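Local structure of alginate lyase (Chitinophaga sp. MD30, 6KCW) at residues D178-I183 and V190-I195; P132-K137 and I195-N200; V92-S97 and M209-F214. The protein degrades alginate as a polysaccharide lyase of family 36, with a lysine acting as both catalytic base and catalytic acid. One frame throughout, in Å; residues are numbered along the deposited sequence.

Interaction 1: residues D178-I183 and V190-I195; sequences DGRAQI and VLDTAI
A181 and T193 form a hydrogen-bonded antiparallel pair, exchanging two nearly straight hydrogen bonds (A181 N to T193 O, 3.0 Å), while farther along I183 faces both V190 and L191 in a classic beta bulge. There the I183 carbonyl O accepts from two amides, V190 N at 2.9 Å and L191 N at 3.2 Å. The face bearing R180, Q182 and D192 is polar. R180 bends at chi2 (91°) so that its head turns across the strand to the D192 carboxylate, the two flat groups lying nearly coplanar. R180 NE meets D192 OD1 on its syn side at 3.0 Å, a salt bridge that NH2 of R180 reinforces weakly. Q182, running alongside D192, sets its amide almost perpendicular to the carboxylate and adds a weak bond from NE2 to the same oxygen. The other face is mostly apolar: A181 CB touches both I195 CD1 (4.1 Å) and L191 CD2 (4.2 Å), its small size suiting this layer, and I183 CG2 packs on V190. R180 and Q182 lie against Y168 of strand 162-170, which pairs with 179-185, whereas the apolar face rests on L116 and P132 from strands 113-122 and 128-135 of the second sheet.

Interaction 2: residues P132-K137 and I195-N200; sequences PYIYHK and IRWTTN. With PO4 (phosphate ion), chain B.
H136 and I195 meet through two different torsions: H136 holds its ring between its own backbone N and carbonyl carbon (chi1 57°), and I195 stretches out fully (chi2 -178°), which lays CD1 over one face of the imidazole. This is a CH-pi contact, with I195 CD1 3.9 Å from the centroid of the H136 ring. The polar rim of that ring is occupied too: a water bridges H136 ND1 to R196 N, 2.9 Å from each, and D145 bonds NE2. Beside it K137 N donates to R196 O at 3.1 Å, a direct backbone hydrogen bond between the segments. W197 turns its indole back toward the strand, where I134 CG2 comes obliquely within 3.4 Å of W197 CZ3, a tight apolar contact. K137 and R196 run side by side through their methylenes (K137 CB to R196 CG, 3.7 Å), and the lysine then crosses T199. The charged ends of K137 and R196 have separate partners, NZ the W109 carbonyl O and the guanidinium D138, which probably eases the closeness of like charges. Y133 OH and Y135 OH both approach a phosphate also gripped by K91 and R117, but O4 is modelled impossibly close to Y135 OH, so the detail is doubtful. Apolar packing and a water-bridged imidazole thus hold the loop against the strand end, while the phosphate, probably from the crystallisation liquor, suggests a site able to hold an anion, perhaps an alginate carboxylate.

Interaction 3: residues V92-S97 and M209-F214; sequences VGFGFS and MTFHTF
F94 and F211 lie face to face in an offset stack, their ring centroids 4.1 Å apart and their planes only 7° from parallel. F94 CZ sits over the centre of the F211 ring, an overlap that the differing first torsions produce: F211 carries its ring anti to its backbone N (chi1 -179°), F94 anti to its carbonyl carbon. M209 adds a Met-aromatic contact, its flexible thioether bringing SD obliquely to 3.7 Å from F94 CD2. Beneath these side chains the backbone sets the register, G95 N donating to T210 O (2.8 Å) and T210 N to G95 O (2.7 Å). On the face away from the rings T210 OG1 comes to 3.1 Å from G95 C, which the lack of a beta carbon on G95 allows. At the corner, G93 adopts a positive phi of 73°, easy for glycine, and a water donates to G93 O (2.8 Å) and lies beside T210 OG1. Farther out, Y76 and Y232 meet F94 and F211 edge to face, respectively. Those tyrosines come from strands 71-80 and 228-241 of the facing sheet; within its own sheet, strand 206-215 also pairs with 60-69, and strand 94-99 with 113-122.

Interactions 1 and 2 are neighbours, their centres 10 Å apart; they share I195, and W197 packs on A181 while P132 packs on I183 and L191. Interaction 3 lies about 3 Å from the centre of the molecule, its own centre about 17 Å from that of interaction 1 and 16 Å from that of interaction 2. Along the chain the contacts are nested: 178-183 with 190-195 inside 132-137 with 195-200, and both inside 92-97 with 209-214. Interaction 1 builds the nine-stranded sheet and interaction 3 the six-stranded one, and interaction 2 spans between the sheet of strand 128-135 and the loop leaving the hairpin, consistent with a concanavalin-like sandwich.

Interaction 1: residues D178-I183 and V190-I195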
ATOM      1  N   ASP A 178      19.799   2.101   9.839  1.00 38.72           N
ATOM      2  CA  ASP A 178      19.874   0.649   9.836  1.00 36.71           C
ATOM      3  C   ASP A 178      18.523  -0.007   9.570  1.00 39.94           C
ATOM      4  O   ASP A 178      18.406  -1.230   9.688  1.00 44.89           O
ATOM      5  CB  ASP A 178      20.486   0.150  11.153  1.00 36.85           C
ATOM      6  CG  ASP A 178      19.770   0.678  12.384  1.00 40.24           C
ATOM      7  OD1 ASP A 178      18.938   1.610  12.263  1.00 38.07           O
ATOM      8  OD2 ASP A 178      20.059   0.161  13.489  1.00 40.26           O
ATOM      9  N   GLY A 179      17.511   0.760   9.177  1.00 39.05           N
ATOM     10  CA  GLY A 179      16.246   0.187   8.767  1.00 38.23           C
ATOM     11  C   GLY A 179      16.318  -0.357   7.354  1.00 35.31           C
ATOM     12  O   GLY A 179      17.384  -0.476   6.752  1.00 38.35           O
ATOM     13  N   ARG A 180      15.149  -0.685   6.809  1.00 35.71           N
ATOM     14  CA  ARG A 180      15.098  -1.232   5.460  1.00 35.24           C
ATOM     15  C   ARG A 180      13.717  -1.005   4.865  1.00 34.29           C
ATOM     16  O   ARG A 180      12.709  -1.190   5.549  1.00 35.40           O
ATOM     17  CB  ARG A 180      15.411  -2.737   5.456  1.00 36.12           C
ATOM     18  CG  ARG A 180      15.857  -3.266   4.110  1.00 38.78           C
ATOM     19  CD  ARG A 180      17.396  -3.202   3.978  1.00 41.39           C
ATOM     20  NE  ARG A 180      17.841  -3.994   2.831  1.00 49.58           N
ATOM     21  CZ  ARG A 180      18.407  -5.196   2.916  1.00 47.51           C
ATOM     22  NH1 ARG A 180      18.630  -5.747   4.102  1.00 45.59           N
ATOM     23  NH2 ARG A 180      18.777  -5.837   1.812  1.00 43.43           N
ATOM     24  N   ALA A 181      13.680  -0.643   3.582  1.00 32.54           N
ATOM     25  CA  ALA A 181      12.437  -0.601   2.810  1.00 38.18           C
ATOM     26  C   ALA A 181      12.646  -1.348   1.499  1.00 34.74           C
ATOM     27  O   ALA A 181      13.561  -1.019   0.740  1.00 38.74           O
ATOM     28  CB  ALA A 181      12.004   0.849   2.544  1.00 31.31           C
ATOM     29  N   GLN A 182      11.800  -2.335   1.217  1.00 37.15           N
ATOM     30  CA  GLN A 182      11.993  -3.163   0.034  1.00 32.33           C
ATOM     31  C   GLN A 182      10.665  -3.445  -0.650  1.00 36.57           C
ATOM     32  O   GLN A 182       9.678  -3.787   0.011  1.00 37.13           O
ATOM     33  CB  GLN A 182      12.681  -4.483   0.396  1.00 35.83           C
ATOM     34  CG  GLN A 182      12.851  -5.468  -0.768  1.00 37.66           C
ATOM     35  CD  GLN A 182      13.472  -6.793  -0.332  1.00 37.47           C
ATOM     36  OE1 GLN A 182      12.785  -7.811  -0.214  1.00 37.67           O
ATOM     37  NE2 GLN A 182      14.775  -6.780  -0.091  1.00 38.09           N
ATOM     38  N   ILE A 183      10.655  -3.323  -1.983  1.00 39.13           N
ATOM     39  CA  ILE A 183       9.527  -3.722  -2.823  1.00 36.69           C
ATOM     40  C   ILE A 183      10.031  -4.610  -3.953  1.00 35.97           C
ATOM     41  O   ILE A 183      10.928  -4.214  -4.705  1.00 36.01           O
ATOM     42  CB  ILE A 183       8.793  -2.508  -3.415  1.00 37.78           C
ATOM     43  CG1 ILE A 183       8.185  -1.646  -2.304  1.00 36.81           C
ATOM     44  CG2 ILE A 183       7.715  -2.981  -4.403  1.00 36.13           C
ATOM     45  CD1 ILE A 183       7.677  -0.333  -2.793  1.00 35.09           C
ATOM     46  N   VAL A 190      12.401  -3.596  -7.092  1.00 38.07           N
ATOM     47  CA  VAL A 190      11.993  -2.241  -7.442  1.00 39.21           C
ATOM     48  C   VAL A 190      12.761  -1.299  -6.537  1.00 42.01           C
ATOM     49  O   VAL A 190      13.478  -0.403  -7.002  1.00 47.22           O
ATOM     50  CB  VAL A 190      10.475  -2.043  -7.293  1.00 40.07           C
ATOM     51  CG1 VAL A 190      10.065  -0.677  -7.822  1.00 35.98           C
ATOM     52  CG2 VAL A 190       9.736  -3.147  -8.024  1.00 37.31           C
ATOM     53  N   LEU A 191      12.619  -1.505  -5.234  1.00 40.32           N
ATOM     54  CA  LEU A 191      13.327  -0.731  -4.229  1.00 41.87           C
ATOM     55  C   LEU A 191      13.857  -1.701  -3.192  1.00 42.78           C
ATOM     56  O   LEU A 191      13.098  -2.534  -2.683  1.00 40.65           O
ATOM     57  CB  LEU A 191      12.413   0.303  -3.567  1.00 37.30           C
ATOM     58  CG  LEU A 191      13.033   1.056  -2.389  1.00 41.12           C
ATOM     59  CD1 LEU A 191      14.059   2.062  -2.890  1.00 40.42           C
ATOM     60  CD2 LEU A 191      11.966   1.744  -1.535  1.00 38.82           C
ATOM     61  N   ASP A 192      15.153  -1.599  -2.882  1.00 34.60           N
ATOM     62  CA  ASP A 192      15.743  -2.378  -1.792  1.00 39.36           C
ATOM     63  C   ASP A 192      16.860  -1.517  -1.204  1.00 41.24           C
ATOM     64  O   ASP A 192      18.015  -1.607  -1.621  1.00 40.59           O
ATOM     65  CB  ASP A 192      16.253  -3.734  -2.275  1.00 41.95           C
ATOM     66  CG  ASP A 192      17.041  -4.487  -1.204  1.00 43.76           C
ATOM     67  OD1 ASP A 192      16.784  -4.273   0.000  1.00 44.55           O
ATOM     68  OD2 ASP A 192      17.932  -5.291  -1.569  1.00 52.04           O
ATOM     69  N   THR A 193      16.495  -0.666  -0.249  1.00 42.76           N
ATOM     70  CA  THR A 193      17.422   0.307   0.307  1.00 38.54           C
ATOM     71  C   THR A 193      17.428   0.248   1.827  1.00 41.19           C
ATOM     72  O   THR A 193      16.402  -0.020   2.463  1.00 41.34           O
ATOM     73  CB  THR A 193      17.076   1.739  -0.105  1.00 41.81           C
ATOM     74  OG1 THR A 193      17.978   2.644   0.552  1.00 39.46           O
ATOM     75  CG2 THR A 193      15.669   2.078   0.325  1.00 37.20           C
ATOM     76  N   ALA A 194      18.592   0.523   2.407  1.00 37.54           N
ATOM     77  CA  ALA A 194      18.613   0.821   3.820  1.00 34.29           C
ATOM     78  C   ALA A 194      18.034   2.217   4.007  1.00 38.99           C
ATOM     79  O   ALA A 194      18.023   3.035   3.082  1.00 43.13           O
ATOM     80  CB  ALA A 194      20.033   0.701   4.374  1.00 36.89           C
ATOM     81  N   ILE A 195      17.509   2.487   5.200  1.00 38.96           N
ATOM     82  CA  ILE A 195      16.674   3.666   5.395  1.00 34.22           C
ATOM     83  C   ILE A 195      16.633   3.995   6.875  1.00 34.43           C
ATOM     84  O   ILE A 195      16.838   3.131   7.729  1.00 33.99           O
ATOM     85  CB  ILE A 195      15.251   3.419   4.830  1.00 34.14           C
ATOM     86  CG1 ILE A 195      14.513   4.730   4.575  1.00 34.86           C
ATOM     87  CG2 ILE A 195      14.453   2.554   5.777  1.00 33.91           C
ATOM     88  CD1 ILE A 195      13.086   4.535   4.070  1.00 31.44           C
TER

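Interaction 2: residues P132-K137 and I195-N200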
ATOM      1  N   PRO A 132       7.621   3.020  -5.671  1.00 38.56           N
ATOM      2  CA  PRO A 132       7.576   3.176  -4.217  1.00 38.82           C
ATOM      3  C   PRO A 132       7.051   4.557  -3.861  1.00 39.47           C
ATOM      4  O   PRO A 132       7.115   5.501  -4.651  1.00 40.53           O
ATOM      5  CB  PRO A 132       9.040   3.016  -3.783  1.00 40.30           C
ATOM      6  CG  PRO A 132       9.756   2.430  -4.977  1.00 41.34           C
ATOM      7  CD  PRO A 132       8.989   2.847  -6.187  1.00 41.22           C
ATOM      8  N   TYR A 133       6.526   4.667  -2.644  1.00 37.50           N
ATOM      9  CA  TYR A 133       5.976   5.932  -2.157  1.00 37.78           C
ATOM     10  C   TYR A 133       6.176   5.939  -0.640  1.00 36.55           C
ATOM     11  O   TYR A 133       5.294   5.529   0.116  1.00 39.33           O
ATOM     12  CB  TYR A 133       4.513   6.092  -2.544  1.00 36.05           C
ATOM     13  CG  TYR A 133       4.059   7.523  -2.471  1.00 40.58           C
ATOM     14  CD1 TYR A 133       4.485   8.445  -3.419  1.00 41.14           C
ATOM     15  CD2 TYR A 133       3.233   7.965  -1.448  1.00 40.67           C
ATOM     16  CE1 TYR A 133       4.100   9.754  -3.364  1.00 41.39           C
ATOM     17  CE2 TYR A 133       2.838   9.282  -1.385  1.00 44.00           C
ATOM     18  CZ  TYR A 133       3.272  10.173  -2.350  1.00 44.31           C
ATOM     19  OH  TYR A 133       2.892  11.493  -2.294  1.00 45.79           O
ATOM     20  N   ILE A 134       7.346   6.395  -0.212  1.00 37.86           N
ATOM     21  CA  ILE A 134       7.813   6.195   1.154  1.00 37.18           C
ATOM     22  C   ILE A 134       7.899   7.547   1.855  1.00 38.80           C
ATOM     23  O   ILE A 134       8.564   8.469   1.369  1.00 35.28           O
ATOM     24  CB  ILE A 134       9.173   5.480   1.179  1.00 37.36           C
ATOM     25  CG1 ILE A 134       9.178   4.305   0.206  1.00 35.82           C
ATOM     26  CG2 ILE A 134       9.458   4.926   2.551  1.00 36.37           C
ATOM     27  CD1 ILE A 134       8.068   3.346   0.457  1.00 38.46           C
ATOM     28  N   TYR A 135       7.197   7.677   2.975  1.00 39.29           N
ATOM     29  CA  TYR A 135       7.494   8.726   3.936  1.00 41.69           C
ATOM     30  C   TYR A 135       8.482   8.130   4.926  1.00 40.21           C
ATOM     31  O   TYR A 135       8.315   6.985   5.359  1.00 36.24           O
ATOM     32  CB  TYR A 135       6.232   9.234   4.650  1.00 40.97           C
ATOM     33  CG  TYR A 135       5.248   9.978   3.757  1.00 39.88           C
ATOM     34  CD1 TYR A 135       4.412   9.285   2.900  1.00 40.37           C
ATOM     35  CD2 TYR A 135       5.138  11.371   3.792  1.00 40.12           C
ATOM     36  CE1 TYR A 135       3.508   9.937   2.080  1.00 37.04           C
ATOM     37  CE2 TYR A 135       4.228  12.043   2.966  1.00 41.82           C
ATOM     38  CZ  TYR A 135       3.416  11.311   2.108  1.00 43.52           C
ATOM     39  OH  TYR A 135       2.496  11.923   1.265  1.00 47.16           O
ATOM     40  N   HIS A 136       9.537   8.881   5.233  1.00 39.70           N
ATOM     41  CA  HIS A 136      10.548   8.445   6.186  1.00 36.44           C
ATOM     42  C   HIS A 136      11.304   9.673   6.687  1.00 41.41           C
ATOM     43  O   HIS A 136      11.037  10.810   6.279  1.00 39.40           O
ATOM     44  CB  HIS A 136      11.490   7.429   5.561  1.00 34.34           C
ATOM     45  CG  HIS A 136      12.162   7.931   4.325  1.00 36.01           C
ATOM     46  ND1 HIS A 136      13.506   8.234   4.281  1.00 35.05           N
ATOM     47  CD2 HIS A 136      11.676   8.189   3.088  1.00 34.54           C
ATOM     48  CE1 HIS A 136      13.819   8.654   3.067  1.00 36.86           C
ATOM     49  NE2 HIS A 136      12.728   8.637   2.325  1.00 35.86           N
ATOM     50  N   LYS A 137      12.263   9.421   7.582  1.00 37.57           N
ATOM     51  CA  LYS A 137      12.916  10.505   8.299  1.00 37.61           C
ATOM     52  C   LYS A 137      13.661  11.436   7.358  1.00 38.44           C
ATOM     53  O   LYS A 137      13.803  12.631   7.647  1.00 43.09           O
ATOM     54  CB  LYS A 137      13.874   9.930   9.339  1.00 38.47           C
ATOM     55  CG  LYS A 137      14.728  10.969  10.022  1.00 40.07           C
ATOM     56  CD  LYS A 137      13.929  11.746  11.025  1.00 38.55           C
ATOM     57  CE  LYS A 137      14.715  12.921  11.521  1.00 41.17           C
ATOM     58  NZ  LYS A 137      14.736  13.955  10.433  1.00 42.28           N
ATOM     59  N   ILE A 195      17.509   2.487   5.200  1.00 38.96           N
ATOM     60  CA  ILE A 195      16.674   3.666   5.395  1.00 34.22           C
ATOM     61  C   ILE A 195      16.633   3.995   6.875  1.00 34.43           C
ATOM     62  O   ILE A 195      16.838   3.131   7.729  1.00 33.99           O
ATOM     63  CB  ILE A 195      15.251   3.419   4.830  1.00 34.14           C
ATOM     64  CG1 ILE A 195      14.513   4.730   4.575  1.00 34.86           C
ATOM     65  CG2 ILE A 195      14.453   2.554   5.777  1.00 33.91           C
ATOM     66  CD1 ILE A 195      13.086   4.535   4.070  1.00 31.44           C
ATOM     67  N   ARG A 196      16.373   5.262   7.180  1.00 35.13           N
ATOM     68  CA  ARG A 196      16.060   5.718   8.524  1.00 30.99           C
ATOM     69  C   ARG A 196      14.582   6.069   8.538  1.00 34.76           C
ATOM     70  O   ARG A 196      14.146   6.931   7.767  1.00 36.07           O
ATOM     71  CB  ARG A 196      16.944   6.910   8.895  1.00 38.41           C
ATOM     72  CG  ARG A 196      16.641   7.600  10.225  1.00 38.12           C
ATOM     73  CD  ARG A 196      17.837   8.437  10.673  1.00 35.32           C
ATOM     74  NE  ARG A 196      18.203   9.448   9.685  1.00 39.06           N
ATOM     75  CZ  ARG A 196      19.022  10.475   9.925  1.00 46.99           C
ATOM     76  NH1 ARG A 196      19.578  10.644  11.128  1.00 40.31           N
ATOM     77  NH2 ARG A 196      19.278  11.353   8.961  1.00 44.32           N
ATOM     78  N   TRP A 197      13.803   5.359   9.361  1.00 35.07           N
ATOM     79  CA  TRP A 197      12.374   5.628   9.484  1.00 38.98           C
ATOM     80  C   TRP A 197      12.081   6.693  10.526  1.00 40.91           C
ATOM     81  O   TRP A 197      11.254   7.581  10.292  1.00 36.95           O
ATOM     82  CB  TRP A 197      11.600   4.367   9.872  1.00 37.99           C
ATOM     83  CG  TRP A 197      11.658   3.285   8.866  1.00 39.08           C
ATOM     84  CD1 TRP A 197      12.395   2.160   8.941  1.00 36.63           C
ATOM     85  CD2 TRP A 197      10.937   3.221   7.627  1.00 37.12           C
ATOM     86  NE1 TRP A 197      12.192   1.391   7.825  1.00 39.86           N
ATOM     87  CE2 TRP A 197      11.296   2.020   7.003  1.00 35.91           C
ATOM     88  CE3 TRP A 197      10.021   4.067   6.992  1.00 35.94           C
ATOM     89  CZ2 TRP A 197      10.779   1.631   5.763  1.00 34.16           C
ATOM     90  CZ3 TRP A 197       9.511   3.689   5.768  1.00 35.89           C
ATOM     91  CH2 TRP A 197       9.893   2.478   5.163  1.00 37.19           C
ATOM     92  N   THR A 198      12.737   6.597  11.679  1.00 39.76           N
ATOM     93  CA  THR A 198      12.416   7.402  12.843  1.00 37.10           C
ATOM     94  C   THR A 198      13.708   7.833  13.524  1.00 40.14           C
ATOM     95  O   THR A 198      14.751   7.179  13.392  1.00 38.75           O
ATOM     96  CB  THR A 198      11.548   6.604  13.831  1.00 40.25           C
ATOM     97  OG1 THR A 198      12.247   5.421  14.225  1.00 37.37           O
ATOM     98  CG2 THR A 198      10.233   6.173  13.187  1.00 39.88           C
ATOM     99  N   THR A 199      13.638   8.953  14.258  1.00 37.01           N
ATOM    100  CA  THR A 199      14.661   9.257  15.247  1.00 37.29           C
ATOM    101  C   THR A 199      14.148   9.154  16.677  1.00 38.34           C
ATOM    102  O   THR A 199      14.958   9.182  17.612  1.00 36.69           O
ATOM    103  CB  THR A 199      15.277  10.645  15.003  1.00 36.63           C
ATOM    104  OG1 THR A 199      14.253  11.597  14.699  1.00 35.30           O
ATOM    105  CG2 THR A 199      16.276  10.583  13.845  1.00 35.62           C
ATOM    106  N   ASN A 200      12.840   8.994  16.862  1.00 36.77           N
ATOM    107  CA  ASN A 200      12.226   8.746  18.163  1.00 39.76           C
ATOM    108  C   ASN A 200      11.990   7.246  18.317  1.00 40.45           C
ATOM    109  O   ASN A 200      11.140   6.678  17.620  1.00 42.08           O
ATOM    110  CB  ASN A 200      10.909   9.509  18.276  1.00 34.86           C
ATOM    111  CG  ASN A 200      10.127   9.151  19.525  1.00 39.50           C
ATOM    112  OD1 ASN A 200      10.688   8.762  20.544  1.00 39.55           O
ATOM    113  ND2 ASN A 200       8.802   9.282  19.446  1.00 44.95           N
TER
HETATM  114  P   PO4 B 301       0.025  11.610   0.085  1.00 52.18           P
HETATM  115  O1  PO4 B 301      -0.776  10.515   0.743  1.00 47.76           O
HETATM  116  O2  PO4 B 301      -0.581  12.950   0.442  1.00 51.56           O
HETATM  117  O3  PO4 B 301      -0.044  11.506  -1.421  1.00 40.60           O
HETATM  118  O4  PO4 B 301       1.472  11.571   0.602  1.00 54.74           O
HETATM  119  O   HOH W   1      16.126   7.572   5.362  1.00 36.72           O

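Interaction 3: residues V92-S97 and M209-F214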
ATOM      1  N   VAL A  92      -2.045   1.844  -4.128  1.00 40.78           N
ATOM      2  CA  VAL A  92      -2.474   0.495  -4.491  1.00 37.05           C
ATOM      3  C   VAL A  92      -1.815  -0.498  -3.540  1.00 33.83           C
ATOM      4  O   VAL A  92      -0.696  -0.291  -3.081  1.00 31.76           O
ATOM      5  CB  VAL A  92      -2.125   0.180  -5.970  1.00 34.82           C
ATOM      6  CG1 VAL A  92      -0.616   0.236  -6.201  1.00 38.12           C
ATOM      7  CG2 VAL A  92      -2.691  -1.169  -6.398  1.00 41.26           C
ATOM      8  N   GLY A  93      -2.530  -1.575  -3.228  1.00 38.82           N
ATOM      9  CA  GLY A  93      -1.942  -2.707  -2.533  1.00 37.73           C
ATOM     10  C   GLY A  93      -1.643  -2.471  -1.059  1.00 35.51           C
ATOM     11  O   GLY A  93      -2.035  -1.488  -0.452  1.00 39.67           O
ATOM     12  N   PHE A  94      -0.894  -3.412  -0.501  1.00 39.09           N
ATOM     13  CA  PHE A  94      -0.693  -3.534   0.933  1.00 34.77           C
ATOM     14  C   PHE A  94       0.705  -3.070   1.313  1.00 37.02           C
ATOM     15  O   PHE A  94       1.692  -3.506   0.715  1.00 33.59           O
ATOM     16  CB  PHE A  94      -0.919  -4.983   1.369  1.00 36.64           C
ATOM     17  CG  PHE A  94      -2.350  -5.437   1.212  1.00 38.09           C
ATOM     18  CD1 PHE A  94      -2.820  -5.872  -0.012  1.00 37.95           C
ATOM     19  CD2 PHE A  94      -3.223  -5.405   2.290  1.00 34.80           C
ATOM     20  CE1 PHE A  94      -4.137  -6.282  -0.157  1.00 42.94           C
ATOM     21  CE2 PHE A  94      -4.538  -5.813   2.155  1.00 37.27           C
ATOM     22  CZ  PHE A  94      -5.004  -6.244   0.932  1.00 38.58           C
ATOM     23  N   GLY A  95       0.776  -2.170   2.295  1.00 40.23           N
ATOM     24  CA  GLY A  95       2.030  -1.682   2.817  1.00 36.33           C
ATOM     25  C   GLY A  95       2.051  -1.634   4.333  1.00 40.37           C
ATOM     26  O   GLY A  95       1.238  -2.282   4.999  1.00 37.89           O
ATOM     27  N   PHE A  96       2.975  -0.852   4.890  1.00 42.94           N
ATOM     28  CA  PHE A  96       3.190  -0.803   6.328  1.00 41.76           C
ATOM     29  C   PHE A  96       3.344   0.638   6.768  1.00 40.28           C
ATOM     30  O   PHE A  96       3.686   1.518   5.973  1.00 40.22           O
ATOM     31  CB  PHE A  96       4.431  -1.603   6.748  1.00 39.11           C
ATOM     32  CG  PHE A  96       4.307  -3.088   6.503  1.00 39.14           C
ATOM     33  CD1 PHE A  96       3.568  -3.885   7.364  1.00 39.53           C
ATOM     34  CD2 PHE A  96       4.933  -3.684   5.417  1.00 37.65           C
ATOM     35  CE1 PHE A  96       3.450  -5.253   7.144  1.00 39.86           C
ATOM     36  CE2 PHE A  96       4.827  -5.054   5.195  1.00 36.65           C
ATOM     37  CZ  PHE A  96       4.091  -5.839   6.062  1.00 36.49           C
ATOM     38  N   SER A  97       3.097   0.862   8.060  1.00 37.55           N
ATOM     39  CA  SER A  97       3.256   2.164   8.682  1.00 36.85           C
ATOM     40  C   SER A  97       4.007   2.018   9.996  1.00 36.88           C
ATOM     41  O   SER A  97       3.593   1.255  10.872  1.00 36.66           O
ATOM     42  CB  SER A  97       1.912   2.801   8.962  1.00 38.35           C
ATOM     43  OG  SER A  97       1.382   2.144  10.090  1.00 41.97           O
ATOM     44  N   MET A 209      -0.628  -2.540   9.075  1.00 42.28           N
ATOM     45  CA  MET A 209      -0.575  -2.771   7.641  1.00 40.75           C
ATOM     46  C   MET A 209      -1.569  -1.846   6.935  1.00 40.31           C
ATOM     47  O   MET A 209      -2.737  -1.751   7.334  1.00 39.52           O
ATOM     48  CB  MET A 209      -0.874  -4.242   7.334  1.00 36.13           C
ATOM     49  CG  MET A 209      -0.967  -4.550   5.858  1.00 35.73           C
ATOM     50  SD  MET A 209      -1.498  -6.226   5.476  1.00 46.62           S
ATOM     51  CE  MET A 209      -3.174  -6.238   6.093  1.00 36.62           C
ATOM     52  N   THR A 210      -1.096  -1.148   5.906  1.00 37.11           N
ATOM     53  CA  THR A 210      -1.937  -0.260   5.125  1.00 35.94           C
ATOM     54  C   THR A 210      -2.536  -1.008   3.948  1.00 38.08           C
ATOM     55  O   THR A 210      -1.852  -1.769   3.263  1.00 36.61           O
ATOM     56  CB  THR A 210      -1.147   0.938   4.602  1.00 39.03           C
ATOM     57  OG1 THR A 210      -0.100   0.480   3.742  1.00 39.55           O
ATOM     58  CG2 THR A 210      -0.544   1.752   5.756  1.00 39.63           C
ATOM     59  N   PHE A 211      -3.822  -0.784   3.715  1.00 39.33           N
ATOM     60  CA  PHE A 211      -4.525  -1.293   2.535  1.00 40.87           C
ATOM     61  C   PHE A 211      -5.177  -0.080   1.886  1.00 42.83           C
ATOM     62  O   PHE A 211      -6.347   0.227   2.139  1.00 44.45           O
ATOM     63  CB  PHE A 211      -5.538  -2.368   2.896  1.00 36.87           C
ATOM     64  CG  PHE A 211      -6.266  -2.926   1.711  1.00 41.82           C
ATOM     65  CD1 PHE A 211      -5.665  -2.942   0.459  1.00 40.35           C
ATOM     66  CD2 PHE A 211      -7.559  -3.426   1.838  1.00 40.40           C
ATOM     67  CE1 PHE A 211      -6.338  -3.450  -0.639  1.00 41.50           C
ATOM     68  CE2 PHE A 211      -8.238  -3.936   0.744  1.00 37.53           C
ATOM     69  CZ  PHE A 211      -7.629  -3.942  -0.496  1.00 42.09           C
ATOM     70  N   HIS A 212      -4.404   0.628   1.069  1.00 41.55           N
ATOM     71  CA  HIS A 212      -4.841   1.883   0.474  1.00 40.77           C
ATOM     72  C   HIS A 212      -5.063   1.684  -1.019  1.00 41.77           C
ATOM     73  O   HIS A 212      -4.131   1.305  -1.743  1.00 41.11           O
ATOM     74  CB  HIS A 212      -3.823   2.997   0.737  1.00 42.70           C
ATOM     75  CG  HIS A 212      -3.734   3.398   2.177  1.00 40.52           C
ATOM     76  ND1 HIS A 212      -3.002   4.481   2.602  1.00 36.76           N
ATOM     77  CD2 HIS A 212      -4.286   2.858   3.289  1.00 41.64           C
ATOM     78  CE1 HIS A 212      -3.102   4.592   3.915  1.00 38.20           C
ATOM     79  NE2 HIS A 212      -3.870   3.615   4.356  1.00 36.99           N
ATOM     80  N   THR A 213      -6.307   1.906  -1.461  1.00 41.40           N
ATOM     81  CA  THR A 213      -6.682   1.901  -2.876  1.00 38.88           C
ATOM     82  C   THR A 213      -7.459   3.182  -3.133  1.00 41.97           C
ATOM     83  O   THR A 213      -8.671   3.229  -2.898  1.00 42.80           O
ATOM     84  CB  THR A 213      -7.521   0.692  -3.244  1.00 38.29           C
ATOM     85  OG1 THR A 213      -6.890  -0.502  -2.758  1.00 45.58           O
ATOM     86  CG2 THR A 213      -7.673   0.603  -4.760  1.00 37.54           C
ATOM     87  N   PHE A 214      -6.769   4.221  -3.603  1.00 43.87           N
ATOM     88  CA  PHE A 214      -7.431   5.489  -3.880  1.00 36.73           C
ATOM     89  C   PHE A 214      -6.610   6.292  -4.878  1.00 35.91           C
ATOM     90  O   PHE A 214      -5.403   6.082  -5.040  1.00 36.12           O
ATOM     91  CB  PHE A 214      -7.671   6.282  -2.594  1.00 36.30           C
ATOM     92  CG  PHE A 214      -6.415   6.791  -1.926  1.00 41.64           C
ATOM     93  CD1 PHE A 214      -5.693   5.984  -1.054  1.00 38.35           C
ATOM     94  CD2 PHE A 214      -5.989   8.107  -2.130  1.00 41.21           C
ATOM     95  CE1 PHE A 214      -4.563   6.474  -0.410  1.00 41.92           C
ATOM     96  CE2 PHE A 214      -4.858   8.599  -1.503  1.00 38.14           C
ATOM     97  CZ  PHE A 214      -4.143   7.784  -0.639  1.00 42.57           C
TER
HETATM   98  O   HOH W   2      -1.431   2.079  -0.900  1.00 39.79           O
HETATM   99  O   HOH W   3      -1.039   0.315   1.483  1.00 30.00           O